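Local structure of protein transport protein HOFQ (Aggregatibacter actinomycetemcomitans, 2Y3M) at residues L26-N31 with L54-A59; L32-E37 with V42-E47; K122-G127 with R157-L162. The protein is a competence secretin, probably part of the outer-membrane channel for DNA uptake, whose extra-membranous domains bind DNA. All blocks are in the same frame, centred on the assembly; numbering follows the deposited sequence.

In the fold
From the N terminus, helix 18-26 ends in the turn that opens contact 1, where 26-31 meets helix 51-63 and closes a loop of 22 residues. Contact 2, the hairpin of strands 31-36 and 42-48, is nested inside that loop and closes a four-residue connection. The two touch where Asn31 N and Glu47 O lie 2.8 Å apart, a probable hydrogen bond, and together they tie two helices to a two-stranded sheet. Contact 3 follows in series, joining helix 117-125 to helix 153-166 across 29 residues that include strands 137-141 and 146-151. Its centre is about 50 Å from that of contact 1, on the opposite side of the chain's centre. Contacts 1 and 2 also touch the second subunit.

Contact 1: L26-N31 with L54-A59; sequences LAHNTN and LFRSVA
Thr30 OG1 and Ser57 OG meet at 2.7 Å, a hydroxyl-hydroxyl hydrogen bond in which either could be the donor. Each oxygen has a further partner: Asn48 ND2 bonds to Thr30 OG1, and Ser57 OG makes a weak bond to Gln53 O, one turn back on its own helix. The Ser57 hydroxyl is thus set between the helix backbone and the incoming threonine. Thr30 directs OG1 opposite its carbonyl carbon (chi1 -67°), which leaves CG2 alongside the bond, 3.8 Å from Ser57 OG. His28 also approaches, its CB 3.4 Å from Ser57 OG, and the imidazole lies obliquely to that oxygen, with ND1 3.6 Å from it. The ring's orientation is fixed mainly from outside the pair, ND1 being bonded to Leu24 O and NE2 weakly to Lys60 NZ. Farther out, the Arg56 guanidinium comes near the ring obliquely, its NE 4.5 Å from His28 CD2, a loose approach at the exposed margin of an otherwise buried contact. The turn that presents His28 and Thr30 is a Schellman motif: Asn29, with positive phi, is the C-prime residue, Asn29 N bonding to Leu26 O and Thr30 N to Ala25 O. It ends helix 18-26 and sends the chain directly into strand 31-36. Helix 51-63 therefore lies against the C-terminal end of helix 18-26, while Leu54 and Val58 reach Leu46 on strand 42-48, and Phe8 of the second subunit packs on Leu54.

Contact 2: L32-E37 with V42-E47; sequences LIIDDE and VSLQLE
Strands 32-36 and 42-47 run antiparallel at 162°, their axes 4.7 Å apart, with Ile33-Gln45 and Asp35-Ser43 as hydrogen-bonded pairs and Leu32-Leu46, Ile34-Leu44 and Asp36-Val42 as non-hydrogen-bonded ones. Each hydrogen-bonded pair makes two nearly straight bonds: Ile33 N to Gln45 O is 2.9 Å at 172°, in the carbonyl plane, whereas Asp35 N comes to Ser43 O tilted 21° from that plane. On the face shared by Leu32, Ile34, Val42, Leu44 and Leu46 the contacts are apolar. Leu32 CD1 presses on Leu46 CD2 at 3.4 Å, tighter than usual, and also reaches CB of Leu44 at 4.0 Å. Ile34 lies beside two neighbours, its CG1 3.8 Å from Leu44 CD2 and its CG2 3.9 Å from Val42 CG2; CG1 stands anti to the carbonyl carbon and CG2 anti to the backbone N, which sends them to different neighbours. Leu21 packs on Leu32 and Leu44, Ile61 on Leu44 and Leu46, and Leu54 and Val58 on Leu46. The other face is more polar. Ile33 runs alongside Gln45, and its CD1 ends 3.9 Å from Glu47 OE2, which also takes a weak bond from Gln45 NE2. Salt bridges join Asp35 with Arg11 and Glu47 with Lys77, both of the second subunit; Glu47 also accepts Asn31 ND2, and residues 43-47 pair antiparallel with a strand of that subunit. The hairpin is apolar where Leu32, Leu44 and Leu46 meet its own helices, while the Asp35 and Glu47 carboxylates face basic residues of the second subunit, probably helping hold the continuous sheet together.

Contact 3: K122-G127 with R157-L162; sequences KSLTGG and RNIKKL
Leu124 carries this contact from helix 117-125, and its CB already leads toward helix 153-166. A chi1 of -64° swings CG to the side of the backbone N, and from there the two methyls part. CD2 takes the closer neighbour, lying 3.5 Å from Leu162 CG and 3.6 Å from Leu162 CD2, with Leu162 CB behind them at 4.2 Å. The two leucines slide past each other in opposite directions, and a single methyl of Leu124 rests against the branch point of Leu162. CD1 goes to Ile159 instead, and meets its CG2 more loosely at 4.3 Å. Ile159 and Leu162 are three residues apart and so lie on neighbouring turns of one helix face. The two helices belong to the short secretion-system domain, in which they accompany strands 106-111, 137-141 and 146-151 of an antiparallel sheet, consistent with the type I KH-like fold reported for these domains. Leu131 touches both Leu124 and Ile159 from a loop, while Ile163 and Leu166 extend the apolar patch farther along helix 153-166. Just past Leu124, helix 117-125 ends: Gly126 is the first residue to leave helical angles, its N bonded weakly to Lys122 O.

Contact 1: L26-N31 with L54-A59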
loop_
_atom_site.group_PDB
_atom_site.type_symbol
_atom_site.label_atom_id
_atom_site.label_comp_id
_atom_site.label_asym_id
_atom_site.label_seq_id
_atom_site.Cartn_x
_atom_site.Cartn_y
_atom_site.Cartn_z
ATOM N N LEU B 26 -8.411 12.357 -10.662
ATOM C CA LEU B 26 -9.070 13.548 -11.193
ATOM C C LEU B 26 -8.488 14.841 -10.625
ATOM O O LEU B 26 -8.368 15.835 -11.346
ATOM C CB LEU B 26 -10.584 13.493 -10.950
ATOM C CG LEU B 26 -11.433 12.602 -11.863
ATOM C CD1 LEU B 26 -12.861 12.507 -11.338
ATOM C CD2 LEU B 26 -11.418 13.090 -13.315
ATOM N N ALA B 27 -8.116 14.809 -9.344
ATOM C CA ALA B 27 -7.614 15.990 -8.629
ATOM C C ALA B 27 -6.298 16.537 -9.189
ATOM O O ALA B 27 -6.026 17.735 -9.086
ATOM C CB ALA B 27 -7.479 15.697 -7.136
ATOM N N HIS B 28 -5.486 15.664 -9.775
ATOM C CA HIS B 28 -4.246 16.102 -10.416
ATOM C C HIS B 28 -4.373 16.121 -11.941
ATOM O O HIS B 28 -3.372 16.253 -12.650
ATOM C CB HIS B 28 -3.060 15.231 -9.981
ATOM C CG HIS B 28 -2.863 15.173 -8.496
ATOM N ND1 HIS B 28 -3.289 14.107 -7.731
ATOM C CD2 HIS B 28 -2.290 16.047 -7.636
ATOM C CE1 HIS B 28 -2.986 14.329 -6.463
ATOM N NE2 HIS B 28 -2.378 15.499 -6.380
ATOM N N ASN B 29 -5.608 16.013 -12.435
ATOM C CA ASN B 29 -5.881 15.953 -13.871
ATOM C C ASN B 29 -5.170 14.755 -14.513
ATOM O O ASN B 29 -4.603 14.848 -15.605
ATOM C CB ASN B 29 -5.478 17.273 -14.542
ATOM C CG ASN B 29 -6.265 17.560 -15.804
ATOM O OD1 ASN B 29 -7.402 17.113 -15.967
ATOM N ND2 ASN B 29 -5.666 18.332 -16.700
ATOM N N THR B 30 -5.195 13.636 -13.801
ATOM C CA THR B 30 -4.535 12.414 -14.223
ATOM C C THR B 30 -5.578 11.422 -14.710
ATOM O O THR B 30 -6.546 11.136 -14.010
ATOM C CB THR B 30 -3.715 11.803 -13.060
ATOM O OG1 THR B 30 -2.619 12.666 -12.746
ATOM C CG2 THR B 30 -3.178 10.421 -13.415
ATOM N N ASN B 31 -5.393 10.922 -15.927
ATOM C CA ASN B 31 -6.225 9.833 -16.426
ATOM C C ASN B 31 -5.826 8.502 -15.768
ATOM O O ASN B 31 -4.637 8.227 -15.585
ATOM C CB ASN B 31 -6.151 9.743 -17.952
ATOM C CG ASN B 31 -7.172 8.781 -18.534
ATOM O OD1 ASN B 31 -8.233 8.550 -17.954
ATOM N ND2 ASN B 31 -6.855 8.219 -19.693
ATOM N N LEU B 54 2.193 13.860 -12.790
ATOM C CA LEU B 54 2.161 12.399 -12.816
ATOM C C LEU B 54 2.858 11.804 -11.577
ATOM O O LEU B 54 2.298 10.919 -10.925
ATOM C CB LEU B 54 2.780 11.849 -14.108
ATOM C CG LEU B 54 2.777 10.322 -14.320
ATOM C CD1 LEU B 54 1.364 9.781 -14.537
ATOM C CD2 LEU B 54 3.674 9.928 -15.483
ATOM N N PHE B 55 4.057 12.304 -11.256
ATOM C CA PHE B 55 4.816 11.847 -10.088
ATOM C C PHE B 55 4.028 12.012 -8.791
ATOM O O PHE B 55 4.060 11.135 -7.918
ATOM C CB PHE B 55 6.153 12.587 -9.957
ATOM C CG PHE B 55 7.218 12.134 -10.928
ATOM C CD1 PHE B 55 7.309 10.803 -11.333
ATOM C CD2 PHE B 55 8.158 13.043 -11.407
ATOM C CE1 PHE B 55 8.305 10.393 -12.222
ATOM C CE2 PHE B 55 9.157 12.641 -12.290
ATOM C CZ PHE B 55 9.231 11.314 -12.699
ATOM N N ARG B 56 3.334 13.142 -8.674
ATOM C CA ARG B 56 2.525 13.442 -7.494
ATOM C C ARG B 56 1.344 12.484 -7.371
ATOM O O ARG B 56 1.002 12.064 -6.267
ATOM C CB ARG B 56 2.062 14.900 -7.502
ATOM C CG ARG B 56 3.114 15.857 -6.959
ATOM C CD ARG B 56 2.953 17.274 -7.490
ATOM N NE ARG B 56 1.720 17.909 -7.033
ATOM C CZ ARG B 56 1.551 19.222 -6.914
ATOM N NH1 ARG B 56 2.544 20.058 -7.201
ATOM N NH2 ARG B 56 0.389 19.702 -6.491
ATOM N N SER B 57 0.738 12.138 -8.508
ATOM C CA SER B 57 -0.325 11.141 -8.551
ATOM C C SER B 57 0.195 9.797 -8.063
ATOM O O SER B 57 -0.482 9.113 -7.305
ATOM C CB SER B 57 -0.892 10.996 -9.967
ATOM O OG SER B 57 -1.744 12.074 -10.300
ATOM N N VAL B 58 1.401 9.436 -8.501
ATOM C CA VAL B 58 2.039 8.175 -8.128
ATOM C C VAL B 58 2.307 8.140 -6.627
ATOM O O VAL B 58 1.918 7.186 -5.948
ATOM C CB VAL B 58 3.337 7.932 -8.945
ATOM C CG1 VAL B 58 4.130 6.740 -8.402
ATOM C CG2 VAL B 58 2.995 7.704 -10.403
ATOM N N ALA B 59 2.947 9.196 -6.126
ATOM C CA ALA B 59 3.211 9.364 -4.703
ATOM C C ALA B 59 1.945 9.226 -3.864
ATOM O O ALA B 59 1.955 8.532 -2.845
ATOM C CB ALA B 59 3.888 10.708 -4.434
#

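Contact 2: L32-E37 with V42-E47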
loop_
_atom_site.group_PDB
_atom_site.type_symbol
_atom_site.label_atom_id
_atom_site.label_comp_id
_atom_site.label_asym_id
_atom_site.label_seq_id
_atom_site.Cartn_x
_atom_site.Cartn_y
_atom_site.Cartn_z
ATOM N N LEU B 32 -6.821 7.698 -15.396
ATOM C CA LEU B 32 -6.577 6.417 -14.726
ATOM C C LEU B 32 -7.237 5.240 -15.447
ATOM O O LEU B 32 -8.450 5.229 -15.654
ATOM C CB LEU B 32 -7.047 6.479 -13.269
ATOM C CG LEU B 32 -6.963 5.199 -12.434
ATOM C CD1 LEU B 32 -5.516 4.846 -12.068
ATOM C CD2 LEU B 32 -7.820 5.322 -11.186
ATOM N N ILE B 33 -6.431 4.262 -15.845
ATOM C CA ILE B 33 -6.969 3.004 -16.356
ATOM C C ILE B 33 -6.684 1.904 -15.337
ATOM O O ILE B 33 -5.527 1.561 -15.081
ATOM C CB ILE B 33 -6.395 2.611 -17.745
ATOM C CG1 ILE B 33 -6.399 3.808 -18.705
ATOM C CG2 ILE B 33 -7.188 1.444 -18.338
ATOM C CD1 ILE B 33 -5.509 3.629 -19.934
ATOM N N ILE B 34 -7.750 1.394 -14.729
ATOM C CA ILE B 34 -7.663 0.231 -13.861
ATOM C C ILE B 34 -7.796 -1.021 -14.720
ATOM O O ILE B 34 -8.806 -1.215 -15.409
ATOM C CB ILE B 34 -8.740 0.241 -12.740
ATOM C CG1 ILE B 34 -8.618 1.513 -11.889
ATOM C CG2 ILE B 34 -8.610 -1.008 -11.860
ATOM C CD1 ILE B 34 -9.868 1.875 -11.117
ATOM N N ASP B 35 -6.752 -1.844 -14.689
ATOM C CA ASP B 35 -6.734 -3.122 -15.375
ATOM C C ASP B 35 -6.821 -4.240 -14.336
ATOM O O ASP B 35 -5.862 -4.513 -13.603
ATOM C CB ASP B 35 -5.485 -3.246 -16.257
ATOM C CG ASP B 35 -5.405 -2.148 -17.326
ATOM O OD1 ASP B 35 -6.429 -1.893 -17.999
ATOM O OD2 ASP B 35 -4.322 -1.532 -17.499
ATOM N N ASP B 36 -7.992 -4.862 -14.272
ATOM C CA ASP B 36 -8.312 -5.838 -13.239
ATOM C C ASP B 36 -8.431 -7.230 -13.849
ATOM O O ASP B 36 -9.450 -7.561 -14.462
ATOM C CB ASP B 36 -9.620 -5.435 -12.548
ATOM C CG ASP B 36 -9.921 -6.261 -11.312
ATOM O OD1 ASP B 36 -9.115 -7.138 -10.929
ATOM O OD2 ASP B 36 -10.983 -6.023 -10.710
ATOM N N GLU B 37 -7.383 -8.034 -13.687
ATOM C CA GLU B 37 -7.374 -9.400 -14.206
ATOM C C GLU B 37 -7.959 -10.372 -13.188
ATOM O O GLU B 37 -7.524 -10.408 -12.037
ATOM C CB GLU B 37 -5.960 -9.830 -14.624
ATOM C CG GLU B 37 -5.884 -11.266 -15.166
ATOM C CD GLU B 37 -4.603 -11.575 -15.927
ATOM O OE1 GLU B 37 -3.679 -10.734 -15.952
ATOM O OE2 GLU B 37 -4.523 -12.673 -16.513
ATOM N N VAL B 42 -4.165 -6.588 -10.090
ATOM C CA VAL B 42 -4.666 -5.275 -10.490
ATOM C C VAL B 42 -3.510 -4.370 -10.927
ATOM O O VAL B 42 -2.465 -4.309 -10.265
ATOM C CB VAL B 42 -5.553 -4.615 -9.381
ATOM C CG1 VAL B 42 -4.777 -4.437 -8.079
ATOM C CG2 VAL B 42 -6.150 -3.287 -9.854
ATOM N N SER B 43 -3.701 -3.701 -12.062
ATOM C CA SER B 43 -2.730 -2.744 -12.581
ATOM C C SER B 43 -3.374 -1.381 -12.787
ATOM O O SER B 43 -4.561 -1.279 -13.105
ATOM C CB SER B 43 -2.123 -3.233 -13.896
ATOM O OG SER B 43 -1.142 -4.230 -13.668
ATOM N N LEU B 44 -2.576 -0.335 -12.598
ATOM C CA LEU B 44 -3.017 1.031 -12.854
ATOM C C LEU B 44 -2.157 1.651 -13.936
ATOM O O LEU B 44 -0.923 1.584 -13.877
ATOM C CB LEU B 44 -2.908 1.884 -11.597
ATOM C CG LEU B 44 -3.570 1.418 -10.309
ATOM C CD1 LEU B 44 -3.300 2.453 -9.228
ATOM C CD2 LEU B 44 -5.070 1.190 -10.509
ATOM N N GLN B 45 -2.805 2.239 -14.935
ATOM C CA GLN B 45 -2.086 3.068 -15.886
ATOM C C GLN B 45 -2.468 4.516 -15.642
ATOM O O GLN B 45 -3.640 4.882 -15.742
ATOM C CB GLN B 45 -2.348 2.650 -17.334
ATOM C CG GLN B 45 -1.646 3.564 -18.330
ATOM C CD GLN B 45 -1.277 2.881 -19.622
ATOM O OE1 GLN B 45 -1.160 1.655 -19.684
ATOM N NE2 GLN B 45 -1.080 3.677 -20.670
ATOM N N LEU B 46 -1.470 5.322 -15.300
ATOM C CA LEU B 46 -1.677 6.731 -14.989
ATOM C C LEU B 46 -1.158 7.604 -16.116
ATOM O O LEU B 46 -0.092 7.349 -16.671
ATOM C CB LEU B 46 -0.989 7.096 -13.676
ATOM C CG LEU B 46 -1.510 6.343 -12.457
ATOM C CD1 LEU B 46 -0.511 6.415 -11.351
ATOM C CD2 LEU B 46 -2.833 6.927 -12.014
ATOM N N GLU B 47 -1.935 8.619 -16.470
ATOM C CA GLU B 47 -1.561 9.519 -17.552
ATOM C C GLU B 47 -1.713 10.968 -17.137
ATOM O O GLU B 47 -2.743 11.357 -16.599
ATOM C CB GLU B 47 -2.411 9.246 -18.793
ATOM C CG GLU B 47 -2.094 7.939 -19.482
ATOM C CD GLU B 47 -3.162 7.528 -20.469
ATOM O OE1 GLU B 47 -4.156 8.265 -20.636
ATOM O OE2 GLU B 47 -3.004 6.455 -21.082
#

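Contact 3: K122-G127 with R157-L162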
loop_
_atom_site.group_PDB
_atom_site.type_symbol
_atom_site.label_atom_id
_atom_site.label_comp_id
_atom_site.label_asym_id
_atom_site.label_seq_id
_atom_site.Cartn_x
_atom_site.Cartn_y
_atom_site.Cartn_z
ATOM N N LYS B 122 -3.245 -5.250 27.863
ATOM C CA LYS B 122 -1.828 -5.417 28.190
ATOM C C LYS B 122 -1.635 -5.613 29.688
ATOM O O LYS B 122 -0.852 -6.456 30.116
ATOM C CB LYS B 122 -1.008 -4.219 27.713
ATOM C CG LYS B 122 -0.842 -4.134 26.215
ATOM C CD LYS B 122 -0.065 -2.893 25.847
ATOM C CE LYS B 122 -0.543 -2.329 24.529
ATOM N NZ LYS B 122 0.072 -0.999 24.257
ATOM N N SER B 123 -2.355 -4.826 30.478
ATOM C CA SER B 123 -2.328 -4.947 31.933
ATOM C C SER B 123 -2.864 -6.312 32.383
ATOM O O SER B 123 -2.221 -7.000 33.175
ATOM C CB SER B 123 -3.128 -3.806 32.573
ATOM O OG SER B 123 -3.070 -3.876 33.985
ATOM N N LEU B 124 -4.024 -6.705 31.854
ATOM C CA LEU B 124 -4.658 -7.984 32.196
ATOM C C LEU B 124 -3.828 -9.209 31.812
ATOM O O LEU B 124 -3.793 -10.189 32.553
ATOM C CB LEU B 124 -6.034 -8.110 31.538
ATOM C CG LEU B 124 -7.191 -7.169 31.881
ATOM C CD1 LEU B 124 -8.366 -7.448 30.958
ATOM C CD2 LEU B 124 -7.613 -7.316 33.318
ATOM N N THR B 125 -3.186 -9.158 30.647
ATOM C CA THR B 125 -2.452 -10.308 30.120
ATOM C C THR B 125 -0.977 -10.260 30.481
ATOM O O THR B 125 -0.268 -11.254 30.311
ATOM C CB THR B 125 -2.596 -10.442 28.591
ATOM O OG1 THR B 125 -2.180 -9.225 27.962
ATOM C CG2 THR B 125 -4.039 -10.749 28.216
ATOM N N GLY B 126 -0.526 -9.104 30.976
ATOM C CA GLY B 126 0.821 -8.942 31.535
ATOM C C GLY B 126 0.980 -9.759 32.804
ATOM O O GLY B 126 0.007 -9.989 33.530
ATOM N N GLY B 127 2.207 -10.196 33.074
ATOM C CA GLY B 127 2.464 -11.162 34.138
ATOM C C GLY B 127 2.202 -12.571 33.632
ATOM O O GLY B 127 1.364 -12.779 32.747
ATOM N N ARG B 157 -16.980 -12.831 35.714
ATOM C CA ARG B 157 -17.248 -12.015 36.899
ATOM C C ARG B 157 -16.023 -11.241 37.403
ATOM O O ARG B 157 -16.075 -10.024 37.566
ATOM C CB ARG B 157 -17.805 -12.900 38.026
ATOM C CG ARG B 157 -18.094 -12.158 39.312
ATOM C CD ARG B 157 -18.199 -13.104 40.500
ATOM N NE ARG B 157 -18.562 -12.409 41.739
ATOM C CZ ARG B 157 -17.688 -11.912 42.614
ATOM N NH1 ARG B 157 -16.382 -12.025 42.398
ATOM N NH2 ARG B 157 -18.122 -11.301 43.713
ATOM N N ASN B 158 -14.931 -11.959 37.657
ATOM C CA ASN B 158 -13.728 -11.363 38.225
ATOM C C ASN B 158 -12.941 -10.474 37.257
ATOM O O ASN B 158 -12.307 -9.506 37.675
ATOM C CB ASN B 158 -12.828 -12.448 38.806
ATOM C CG ASN B 158 -13.495 -13.210 39.931
ATOM O OD1 ASN B 158 -14.355 -12.673 40.642
ATOM N ND2 ASN B 158 -13.104 -14.470 40.103
ATOM N N ILE B 159 -12.983 -10.809 35.972
ATOM C CA ILE B 159 -12.291 -10.008 34.970
ATOM C C ILE B 159 -13.069 -8.725 34.715
ATOM O O ILE B 159 -12.478 -7.655 34.573
ATOM C CB ILE B 159 -12.038 -10.799 33.681
ATOM C CG1 ILE B 159 -11.019 -11.901 33.956
ATOM C CG2 ILE B 159 -11.529 -9.882 32.564
ATOM C CD1 ILE B 159 -11.066 -13.018 32.968
ATOM N N LYS B 160 -14.394 -8.837 34.694
ATOM C CA LYS B 160 -15.272 -7.677 34.636
ATOM C C LYS B 160 -14.970 -6.744 35.814
ATOM O O LYS B 160 -14.912 -5.527 35.654
ATOM C CB LYS B 160 -16.740 -8.123 34.636
ATOM C CG LYS B 160 -17.757 -7.019 34.439
ATOM C CD LYS B 160 -19.151 -7.588 34.204
ATOM C CE LYS B 160 -20.208 -6.526 34.438
ATOM N NZ LYS B 160 -21.555 -6.975 34.006
ATOM N N LYS B 161 -14.760 -7.321 36.992
ATOM C CA LYS B 161 -14.387 -6.530 38.155
ATOM C C LYS B 161 -13.003 -5.903 37.981
ATOM O O LYS B 161 -12.817 -4.719 38.251
ATOM C CB LYS B 161 -14.474 -7.360 39.440
ATOM C CG LYS B 161 -15.908 -7.566 39.934
ATOM C CD LYS B 161 -15.976 -8.532 41.118
ATOM C CE LYS B 161 -15.683 -7.840 42.437
ATOM N NZ LYS B 161 -16.798 -6.929 42.849
ATOM N N LEU B 162 -12.042 -6.690 37.509
ATOM C CA LEU B 162 -10.686 -6.187 37.279
ATOM C C LEU B 162 -10.651 -5.048 36.245
ATOM O O LEU B 162 -9.936 -4.058 36.425
ATOM C CB LEU B 162 -9.765 -7.332 36.867
ATOM C CG LEU B 162 -8.248 -7.139 36.787
ATOM C CD1 LEU B 162 -7.657 -6.356 37.959
ATOM C CD2 LEU B 162 -7.600 -8.510 36.664
#